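Local atomic coordinates of DNA helicase RecQ (Deinococcus radiodurans, PDB entry 2RHF), a protein that probably couples ATP hydrolysis to 3'-5' unwinding of duplex DNA and is represented here by its third, C-terminal HRDC domain. Residues R15-K20 and G64-D69. Numbering follows the deposited sequence.
Sequences RRELMK and GERILD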
loop_
_atom_site.group_PDB
_atom_site.type_symbol
_atom_site.label_atom_id
_atom_site.label_comp_id
_atom_site.label_asym_id
_atom_site.label_seq_id
_atom_site.Cartn_x
_atom_site.Cartn_y
_atom_site.Cartn_z
ATOM N N ARG A 15 0.512 1.107 6.773
ATOM C CA ARG A 15 1.072 2.451 6.825
ATOM C C ARG A 15 1.523 2.805 8.252
ATOM O O ARG A 15 2.601 3.373 8.435
ATOM C CB ARG A 15 0.080 3.458 6.260
ATOM C CG ARG A 15 0.635 4.890 6.187
ATOM C CD ARG A 15 -0.217 5.785 5.328
ATOM N NE ARG A 15 -1.556 5.965 5.886
ATOM C CZ ARG A 15 -2.516 6.676 5.302
ATOM N NH1 ARG A 15 -2.288 7.290 4.140
ATOM N NH2 ARG A 15 -3.692 6.787 5.877
ATOM N N ARG A 16 0.732 2.423 9.260
ATOM C CA ARG A 16 1.135 2.654 10.657
ATOM C C ARG A 16 2.406 1.901 11.039
ATOM O O ARG A 16 3.241 2.438 11.764
ATOM C CB ARG A 16 -0.004 2.339 11.616
ATOM C CG ARG A 16 -1.164 3.299 11.521
ATOM C CD ARG A 16 -2.352 2.832 12.370
ATOM N NE ARG A 16 -3.597 3.439 11.896
ATOM C CZ ARG A 16 -4.700 2.769 11.570
ATOM N NH1 ARG A 16 -4.761 1.440 11.694
ATOM N NH2 ARG A 16 -5.764 3.436 11.146
ATOM N N GLU A 17 2.562 0.668 10.547
ATOM C CA GLU A 17 3.803 -0.084 10.785
ATOM C C GLU A 17 4.989 0.636 10.165
ATOM O O GLU A 17 6.049 0.775 10.785
ATOM C CB GLU A 17 3.713 -1.494 10.206
ATOM C CG GLU A 17 2.659 -2.352 10.862
ATOM C CD GLU A 17 2.489 -3.722 10.217
ATOM O OE1 GLU A 17 3.079 -3.993 9.148
ATOM O OE2 GLU A 17 1.741 -4.537 10.813
ATOM N N LEU A 18 4.822 1.083 8.922
ATOM C CA LEU A 18 5.894 1.761 8.210
ATOM C C LEU A 18 6.257 3.089 8.867
ATOM O O LEU A 18 7.428 3.455 8.945
ATOM C CB LEU A 18 5.517 1.956 6.745
ATOM C CG LEU A 18 5.322 0.654 5.949
ATOM C CD1 LEU A 18 4.782 0.972 4.574
ATOM C CD2 LEU A 18 6.601 -0.177 5.855
HETATM N N MSE A 19 5.252 3.799 9.368
HETATM C CA MSE A 19 5.492 5.035 10.130
HETATM C C MSE A 19 6.375 4.757 11.353
HETATM O O MSE A 19 7.329 5.488 11.634
HETATM C CB MSE A 19 4.171 5.621 10.604
HETATM C CG MSE A 19 3.308 6.247 9.518
HETATM SE SE MSE A 19 1.524 6.597 10.160
HETATM C CE MSE A 19 1.946 7.863 11.576
ATOM N N LYS A 20 6.046 3.698 12.085
ATOM C CA LYS A 20 6.793 3.336 13.289
ATOM C C LYS A 20 8.241 2.978 12.932
ATOM O O LYS A 20 9.185 3.393 13.629
ATOM C CB LYS A 20 6.091 2.178 14.020
ATOM C CG LYS A 20 6.772 1.712 15.315
ATOM C CD LYS A 20 6.105 0.443 15.871
ATOM C CE LYS A 20 6.931 -0.180 17.001
ATOM N NZ LYS A 20 6.544 -1.597 17.300
ATOM N N GLY A 64 7.149 -1.826 -1.553
ATOM C CA GLY A 64 6.323 -2.540 -2.532
ATOM C C GLY A 64 5.963 -3.949 -2.121
ATOM O O GLY A 64 4.811 -4.359 -2.221
ATOM N N GLU A 65 6.945 -4.712 -1.673
ATOM C CA GLU A 65 6.668 -6.088 -1.264
ATOM C C GLU A 65 5.708 -6.125 -0.080
ATOM O O GLU A 65 4.798 -6.949 -0.051
ATOM C CB GLU A 65 7.961 -6.845 -0.968
ATOM C CG GLU A 65 8.814 -7.152 -2.223
ATOM C CD GLU A 65 8.080 -7.950 -3.330
ATOM O OE1 GLU A 65 7.070 -8.632 -3.046
ATOM O OE2 GLU A 65 8.534 -7.890 -4.496
ATOM N N ARG A 66 5.877 -5.218 0.876
ATOM C CA ARG A 66 4.964 -5.136 2.019
ATOM C C ARG A 66 3.537 -4.776 1.584
ATOM O O ARG A 66 2.565 -5.298 2.136
ATOM C CB ARG A 66 5.464 -4.117 3.057
ATOM C CG ARG A 66 6.811 -4.372 3.675
ATOM C CD ARG A 66 6.720 -5.252 4.882
ATOM N NE ARG A 66 6.057 -4.640 6.034
ATOM C CZ ARG A 66 6.628 -3.825 6.929
ATOM N NH1 ARG A 66 7.900 -3.450 6.811
ATOM N NH2 ARG A 66 5.912 -3.376 7.955
ATOM N N ILE A 67 3.408 -3.872 0.615
ATOM C CA ILE A 67 2.110 -3.498 0.088
ATOM C C ILE A 67 1.442 -4.695 -0.582
ATOM O O ILE A 67 0.262 -4.976 -0.339
ATOM C CB ILE A 67 2.244 -2.315 -0.895
ATOM C CG1 ILE A 67 2.610 -1.026 -0.138
ATOM C CG2 ILE A 67 0.949 -2.130 -1.701
ATOM C CD1 ILE A 67 3.100 0.119 -1.028
ATOM N N LEU A 68 2.169 -5.398 -1.438
ATOM C CA LEU A 68 1.589 -6.572 -2.111
ATOM C C LEU A 68 1.157 -7.613 -1.097
ATOM O O LEU A 68 0.114 -8.233 -1.253
ATOM C CB LEU A 68 2.578 -7.180 -3.095
ATOM C CG LEU A 68 2.960 -6.292 -4.286
ATOM C CD1 LEU A 68 3.940 -7.024 -5.196
ATOM C CD2 LEU A 68 1.723 -5.839 -5.078
ATOM N N ASP A 69 1.957 -7.804 -0.053
ATOM C CA ASP A 69 1.649 -8.783 0.985
ATOM C C ASP A 69 0.395 -8.369 1.769
ATOM O O ASP A 69 -0.426 -9.222 2.117
ATOM C CB ASP A 69 2.895 -8.942 1.877
ATOM C CG ASP A 69 2.685 -9.850 3.076
ATOM O OD1 ASP A 69 2.029 -10.914 2.958
ATOM O OD2 ASP A 69 3.253 -9.499 4.137
HETATM O O HOH W 1 3.759 -5.906 7.119
#
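A salt bridge backed by a leucine methyl over the guanidinium face, between Glu17 and Leu18 on one side and Arg66 on the other, ties helix 4-22 to the C-terminal helix 57-76. The polar half is one charged hydrogen bond: Arg66 NH2 donates to Glu17 OE1 over 3.1 Å, with an N-H...O angle of 155°. OE1 lies in the guanidinium plane, whereas the donor sits on the anti side of OE1, 26° out of the carboxylate plane. A water reinforces the pair, donating to Glu17 OE1 and accepting from Arg66 NE at 2.8 Å, so OE1 is gripped twice. Both helices belong to the all-helical HRDC domain, and their backbones stay well apart here, the nearest CA atoms, of Leu18 and Arg66, being 9.3 Å from each other. Arg66 spans this gap, its chain bent at chi2 (-87°) and chi3, which sets the guanidinium alongside helix 4-22. There Leu18 CD2 covers one guanidinium face, offset toward the rim and 3.6 Å from Arg66 NH1, while Leu18 also packs on Val29. Glu21, one turn beyond Glu17, forms a second salt bridge with Arg66 NH1. Replacing Arg66 with a leucine would probably leave Glu17 and Glu21 without their shared cation and the bridging water less firmly placed.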